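Local coordinates for thermospermine synthase (Medicago truncatula, PDB 6BQ6), which probably catalyses aminopropyl transfer from decarboxylated S-adenosylmethionine to spermidine, giving thermospermine and methylthioadenosine in plant polyamine biosynthesis, at residues L77-T82 with G110-T115; F85-C90 with V179-D184. All coordinates share one frame; numbering follows the deposited sequence.

Contact 1: L77-T82 with G110-T115. With TER (N-(3-amino-propyl)-N-(5-aminopropyl)-1,4-diaminobutane), chain F.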
loop_
_atom_site.group_PDB
_atom_site.type_symbol
_atom_site.label_atom_id
_atom_site.label_comp_id
_atom_site.label_asym_id
_atom_site.label_seq_id
_atom_site.Cartn_x
_atom_site.Cartn_y
_atom_site.Cartn_z
ATOM N N LEU B 77 -8.501 -11.417 7.826
ATOM C CA LEU B 77 -8.846 -12.578 7.108
ATOM C C LEU B 77 -9.083 -13.747 8.057
ATOM O O LEU B 77 -8.242 -14.005 8.968
ATOM C CB LEU B 77 -7.707 -12.897 6.180
ATOM C CG LEU B 77 -7.853 -14.163 5.391
ATOM C CD1 LEU B 77 -8.883 -14.009 4.313
ATOM C CD2 LEU B 77 -6.494 -14.505 4.821
ATOM N N GLN B 78 -10.217 -14.432 7.863
ATOM C CA GLN B 78 -10.561 -15.633 8.647
ATOM C C GLN B 78 -10.377 -16.906 7.861
ATOM O O GLN B 78 -9.872 -17.930 8.374
ATOM C CB GLN B 78 -12.025 -15.568 9.063
ATOM C CG GLN B 78 -12.413 -14.338 9.825
ATOM C CD GLN B 78 -11.721 -14.270 11.149
ATOM O OE1 GLN B 78 -11.888 -15.159 11.990
ATOM N NE2 GLN B 78 -10.936 -13.221 11.358
ATOM N N SER B 79 -10.906 -16.915 6.651
ATOM C CA SER B 79 -10.988 -18.110 5.854
ATOM C C SER B 79 -10.918 -17.728 4.424
ATOM O O SER B 79 -11.616 -16.806 4.031
ATOM C CB SER B 79 -12.326 -18.803 6.136
ATOM O OG SER B 79 -12.771 -19.618 5.051
ATOM N N ALA B 80 -10.061 -18.374 3.638
ATOM C CA ALA B 80 -10.127 -18.249 2.196
ATOM C C ALA B 80 -10.554 -19.526 1.548
ATOM O O ALA B 80 -10.188 -20.625 1.952
ATOM C CB ALA B 80 -8.807 -17.802 1.624
ATOM N N GLU B 81 -11.241 -19.382 0.449
ATOM C CA GLU B 81 -11.810 -20.511 -0.232
ATOM C C GLU B 81 -10.797 -21.572 -0.664
ATOM O O GLU B 81 -11.091 -22.772 -0.562
ATOM C CB GLU B 81 -12.600 -19.991 -1.437
ATOM C CG GLU B 81 -13.287 -21.022 -2.286
ATOM C CD GLU B 81 -14.081 -20.383 -3.446
ATOM O OE1 GLU B 81 -13.726 -19.276 -3.919
ATOM O OE2 GLU B 81 -15.114 -20.985 -3.827
ATOM N N THR B 82 -9.649 -21.164 -1.192
ATOM C CA THR B 82 -8.744 -22.137 -1.759
ATOM C C THR B 82 -8.082 -22.997 -0.680
ATOM O O THR B 82 -7.663 -24.091 -0.990
ATOM C CB THR B 82 -7.611 -21.504 -2.592
ATOM O OG1 THR B 82 -6.961 -20.474 -1.833
ATOM C CG2 THR B 82 -8.174 -20.920 -3.859
ATOM N N GLY B 110 -16.444 -21.022 16.037
ATOM C CA GLY B 110 -16.745 -21.532 14.710
ATOM C C GLY B 110 -17.424 -20.432 13.902
ATOM O O GLY B 110 -16.749 -19.445 13.428
ATOM N N GLY B 111 -18.732 -20.572 13.759
ATOM C CA GLY B 111 -19.566 -19.563 13.130
ATOM C C GLY B 111 -19.637 -19.677 11.637
ATOM O O GLY B 111 -20.660 -19.503 11.061
ATOM N N GLU B 112 -18.525 -19.971 10.989
ATOM C CA GLU B 112 -18.513 -20.041 9.526
ATOM C C GLU B 112 -19.183 -21.293 8.985
ATOM O O GLU B 112 -19.648 -21.315 7.834
ATOM C CB GLU B 112 -17.079 -19.981 9.020
ATOM C CG GLU B 112 -16.317 -18.800 9.548
ATOM C CD GLU B 112 -14.835 -18.867 9.225
ATOM O OE1 GLU B 112 -14.452 -19.552 8.239
ATOM O OE2 GLU B 112 -14.056 -18.228 10.006
ATOM N N GLY B 113 -19.214 -22.342 9.800
ATOM C CA GLY B 113 -19.790 -23.609 9.446
ATOM C C GLY B 113 -18.765 -24.635 9.010
ATOM O O GLY B 113 -19.115 -25.797 8.833
ATOM N N SER B 114 -17.510 -24.215 8.788
ATOM C CA SER B 114 -16.511 -25.112 8.271
ATOM C C SER B 114 -16.004 -26.152 9.264
ATOM O O SER B 114 -15.696 -27.281 8.929
ATOM C CB SER B 114 -15.362 -24.358 7.629
ATOM O OG SER B 114 -15.827 -23.537 6.596
ATOM N N THR B 115 -15.887 -25.744 10.527
ATOM C CA THR B 115 -15.554 -26.658 11.573
ATOM C C THR B 115 -16.636 -27.705 11.718
ATOM O O THR B 115 -16.331 -28.873 11.780
ATOM C CB THR B 115 -15.326 -25.868 12.855
ATOM O OG1 THR B 115 -14.209 -25.004 12.623
ATOM C CG2 THR B 115 -15.030 -26.751 14.011
HETATM N N1 TER F . -14.129 -16.283 15.160
HETATM C C2 TER F . -14.003 -17.536 14.447
HETATM C C3 TER F . -12.642 -18.162 14.733
HETATM C C4 TER F . -11.491 -17.407 14.120
HETATM N N5 TER F . -10.272 -18.178 14.197
HETATM C C6 TER F . -9.495 -18.433 13.005
HETATM C C7 TER F . -8.005 -18.446 13.310
HETATM C C8 TER F . -7.240 -18.146 12.034
HETATM N N9 TER F . -7.047 -16.728 11.816
HETATM C C10 TER F . -6.358 -16.312 10.622
HETATM C C11 TER F . -5.603 -15.007 10.748
HETATM C C12 TER F . -4.673 -14.890 9.540
HETATM C C13 TER F . -4.111 -13.491 9.345
HETATM N N14 TER F . -3.773 -12.873 10.615
HETATM O O HOH W 1 -14.433 -21.230 6.336
#
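Ser79 and Glu112 meet by van der Waals contact: the carboxylate oxygen Glu112 OE1 lies 3.1 Å from Ser79 CB. The second oxygen, Glu112 OE2, sits 3.5 Å from Gln78 CB, so the two oxygens lie against consecutive residues. Glu112 spans the distance because its CG is anti to its own carbonyl carbon (chi1 -53°) and the chain beyond runs extended. No direct hydrogen bond joins the segments; one water does the polar work. It donates to Glu112 OE1 at 2.5 Å and also hydrogen-bonds Ser79 OG (2.6 Å) and Ser114 OG (2.7 Å).

That both Gln78 and Ser79 point toward the same loop follows from a classic beta bulge, in which the pair faces Leu71 of strand 70-73. The opposing segment is a glycine-rich turn leading into helix 114-120, with Gly113 at the N-cap, consistent with the nucleotide-binding turn of Rossmann-like folds.

Thermospermine runs past both segments. Gln78 OE1 approaches TER C4 to 3.1 Å, while its NE2 is held by Lys76 O; Leu77 O and Gly110 O lie near TER C11 and C2, at 3.3 and 3.5 Å. Farther out, Tyr254 hydrogen-bonds Gln78 O, and Asn148 ND2 binds both Ser114 OG and Glu112 O, tying the water site to the loop beyond.

Contact 2: F85-C90 with V179-D184. With TER (N-(3-amino-propyl)-N-(5-aminopropyl)-1,4-diaminobutane), chain F.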
loop_
_atom_site.group_PDB
_atom_site.type_symbol
_atom_site.label_atom_id
_atom_site.label_comp_id
_atom_site.label_asym_id
_atom_site.label_seq_id
_atom_site.Cartn_x
_atom_site.Cartn_y
_atom_site.Cartn_z
ATOM N N PHE B 85 -9.739 -25.457 3.854
ATOM C CA PHE B 85 -9.749 -26.908 4.119
ATOM C C PHE B 85 -8.544 -27.328 4.988
ATOM O O PHE B 85 -8.637 -28.250 5.780
ATOM C CB PHE B 85 -9.861 -27.742 2.836
ATOM C CG PHE B 85 -8.595 -27.828 2.022
ATOM C CD1 PHE B 85 -7.686 -28.798 2.241
ATOM C CD2 PHE B 85 -8.326 -26.896 1.037
ATOM C CE1 PHE B 85 -6.517 -28.898 1.501
ATOM C CE2 PHE B 85 -7.162 -26.982 0.287
ATOM C CZ PHE B 85 -6.250 -27.968 0.527
ATOM N N ILE B 86 -7.387 -26.655 4.807
ATOM C CA ILE B 86 -6.221 -26.989 5.589
ATOM C C ILE B 86 -6.479 -26.675 7.081
ATOM O O ILE B 86 -6.220 -27.531 7.929
ATOM C CB ILE B 86 -4.974 -26.249 5.098
ATOM C CG1 ILE B 86 -4.727 -26.547 3.622
ATOM C CG2 ILE B 86 -3.735 -26.617 5.923
ATOM C CD1 ILE B 86 -3.565 -25.782 3.060
ATOM N N TYR B 87 -6.937 -25.454 7.375
ATOM C CA TYR B 87 -7.148 -25.042 8.730
ATOM C C TYR B 87 -8.237 -25.950 9.350
ATOM O O TYR B 87 -8.093 -26.397 10.479
ATOM C CB TYR B 87 -7.584 -23.555 8.772
ATOM C CG TYR B 87 -8.040 -23.124 10.126
ATOM C CD1 TYR B 87 -7.146 -22.597 11.066
ATOM C CD2 TYR B 87 -9.379 -23.214 10.486
ATOM C CE1 TYR B 87 -7.593 -22.220 12.333
ATOM C CE2 TYR B 87 -9.818 -22.866 11.737
ATOM C CZ TYR B 87 -8.925 -22.355 12.649
ATOM O OH TYR B 87 -9.379 -21.973 13.904
ATOM N N HIS B 88 -9.314 -26.187 8.623
ATOM C CA HIS B 88 -10.415 -26.907 9.235
ATOM C C HIS B 88 -10.149 -28.400 9.370
ATOM O O HIS B 88 -10.560 -28.999 10.355
ATOM C CB HIS B 88 -11.710 -26.580 8.529
ATOM C CG HIS B 88 -12.130 -25.169 8.750
ATOM N ND1 HIS B 88 -11.966 -24.178 7.804
ATOM C CD2 HIS B 88 -12.575 -24.545 9.876
ATOM C CE1 HIS B 88 -12.362 -23.021 8.315
ATOM N NE2 HIS B 88 -12.753 -23.223 9.564
ATOM N N GLU B 89 -9.457 -29.014 8.421
ATOM C CA GLU B 89 -9.049 -30.410 8.599
ATOM C C GLU B 89 -8.054 -30.578 9.738
ATOM O O GLU B 89 -8.188 -31.497 10.539
ATOM C CB GLU B 89 -8.442 -30.989 7.342
ATOM C CG GLU B 89 -9.459 -31.323 6.251
ATOM C CD GLU B 89 -8.851 -32.051 5.074
ATOM O OE1 GLU B 89 -7.701 -32.573 5.165
ATOM O OE2 GLU B 89 -9.544 -32.143 4.025
ATOM N N CYS B 90 -7.081 -29.665 9.828
ATOM C CA CYS B 90 -6.113 -29.697 10.947
ATOM C C CYS B 90 -6.753 -29.450 12.303
ATOM O O CYS B 90 -6.364 -30.109 13.277
ATOM C CB CYS B 90 -4.968 -28.730 10.772
ATOM S SG CYS B 90 -3.830 -29.218 9.448
ATOM N N VAL B 179 -13.954 -28.241 20.871
ATOM C CA VAL B 179 -13.149 -27.609 19.830
ATOM C C VAL B 179 -13.135 -26.091 20.073
ATOM O O VAL B 179 -14.202 -25.448 20.073
ATOM C CB VAL B 179 -13.703 -27.891 18.440
ATOM C CG1 VAL B 179 -12.829 -27.166 17.374
ATOM C CG2 VAL B 179 -13.740 -29.404 18.170
ATOM N N GLY B 180 -11.960 -25.521 20.307
ATOM C CA GLY B 180 -11.783 -24.083 20.377
ATOM C C GLY B 180 -11.504 -23.523 18.995
ATOM O O GLY B 180 -10.411 -23.718 18.464
ATOM N N ASP B 181 -12.471 -22.789 18.454
ATOM C CA ASP B 181 -12.321 -22.124 17.182
ATOM C C ASP B 181 -12.653 -20.638 17.381
ATOM O O ASP B 181 -13.515 -20.105 16.740
ATOM C CB ASP B 181 -13.213 -22.771 16.167
ATOM C CG ASP B 181 -12.885 -22.387 14.745
ATOM O OD1 ASP B 181 -11.876 -21.736 14.491
ATOM O OD2 ASP B 181 -13.698 -22.727 13.875
ATOM N N LEU B 182 -11.888 -20.000 18.267
ATOM C CA LEU B 182 -12.069 -18.612 18.638
ATOM C C LEU B 182 -10.942 -17.754 18.121
ATOM O O LEU B 182 -9.890 -18.264 17.683
ATOM C CB LEU B 182 -12.076 -18.477 20.162
ATOM C CG LEU B 182 -13.114 -19.347 20.839
ATOM C CD1 LEU B 182 -12.656 -19.579 22.280
ATOM C CD2 LEU B 182 -14.480 -18.711 20.802
ATOM N N ALA B 183 -11.148 -16.427 18.203
ATOM C CA ALA B 183 -10.049 -15.473 17.965
ATOM C C ALA B 183 -8.884 -15.748 18.928
ATOM O O ALA B 183 -9.086 -16.277 19.984
ATOM C CB ALA B 183 -10.570 -14.062 18.153
ATOM N N ASP B 184 -7.667 -15.402 18.517
ATOM C CA ASP B 184 -6.493 -15.478 19.371
ATOM C C ASP B 184 -6.722 -14.723 20.675
ATOM O O ASP B 184 -7.371 -13.685 20.666
ATOM C CB ASP B 184 -5.255 -14.876 18.679
ATOM C CG ASP B 184 -4.831 -15.640 17.449
ATOM O OD1 ASP B 184 -5.377 -16.752 17.199
ATOM O OD2 ASP B 184 -3.932 -15.118 16.721
HETATM N N1 TER F . -14.129 -16.283 15.160
HETATM C C2 TER F . -14.003 -17.536 14.447
HETATM C C3 TER F . -12.642 -18.162 14.733
HETATM C C4 TER F . -11.491 -17.407 14.120
HETATM N N5 TER F . -10.272 -18.178 14.197
HETATM C C6 TER F . -9.495 -18.433 13.005
HETATM C C7 TER F . -8.005 -18.446 13.310
HETATM C C8 TER F . -7.240 -18.146 12.034
HETATM N N9 TER F . -7.047 -16.728 11.816
HETATM C C10 TER F . -6.358 -16.312 10.622
HETATM C C11 TER F . -5.603 -15.007 10.748
HETATM C C12 TER F . -4.673 -14.890 9.540
HETATM C C13 TER F . -4.111 -13.491 9.345
HETATM N N14 TER F . -3.773 -12.873 10.615
HETATM O O HOH W 2 -13.543 -21.507 11.429
#
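The hydroxyl of Tyr87 reaches Asp181 from above the carboxylate rather than within its plane: Tyr87 OH donates to Asp181 OD1 at 2.6 Å, 37° out of that plane. Ring and carboxylate planes are turned 33° apart, and OD1 lies close to the plane of the tyrosine ring, at its hydroxyl edge. On helix 84-98 the tyrosine has CG anti to the backbone N (chi1 170°), which carries the phenol out to the end of strand 175-181.

The other oxygen is held separately. A water donates to Asp181 OD2 at 2.7 Å and also hydrogen-bonds His88 NE2, lying in plane at the edge of the imidazole; Thr115 OG1 provides a further bond to OD2. His88 itself is fixed through ND1 by Glu84, while Tyr87 CD2 stands 3.4 Å above the centre of its ring. With one bond on OD1 and two on OD2, the carboxylate is restrained against rotation. A phenylalanine at Tyr87 would keep the ring but probably leave Asp181 OD1 without this donor and the carboxylate freer to turn about CB-CG, restrained by the bonds at OD2.

Thermospermine passes beside the pair. Tyr87 CE1 is 3.9 Å from TER C7, and Asp181 O comes to 2.9 Å from TER C3. The amine TER N5 is 3.5 Å from Leu182 O and 3.9 Å from Asp181 OD1, near the carboxylate but too far for a direct hydrogen bond in this product complex. In thermospermine this nitrogen joins the terminal aminopropyl group to the spermidine part, so its position is consistent with the predicted role of Asp181 as proton acceptor, with Tyr87, which also lines the pocket, probably helping to set the carboxylate's orientation.

How the contacts relate
The centres of the two contacts are about 8 Å apart, and their segments alternate along the chain: 77-82, 85-90, 110-115, 179-184. Strand 76-80 of the four-stranded antiparallel sheet runs almost directly into helix 84-98, passing from contact 1 to contact 2. Segment 110-115 comes just after strand 104-107 of the seven-stranded sheet, and 179-184 takes in the end of its parallel neighbour, strand 175-181. Segments 110-115 and 179-184 are joined by a probable backbone hydrogen bond, Gly110 N to Asp181 O at 3.1 Å. Both contacts touch thermospermine, so the polyamine pocket lies where the N-terminal sheet meets the Rossmann-like domain, with walls contributed by both.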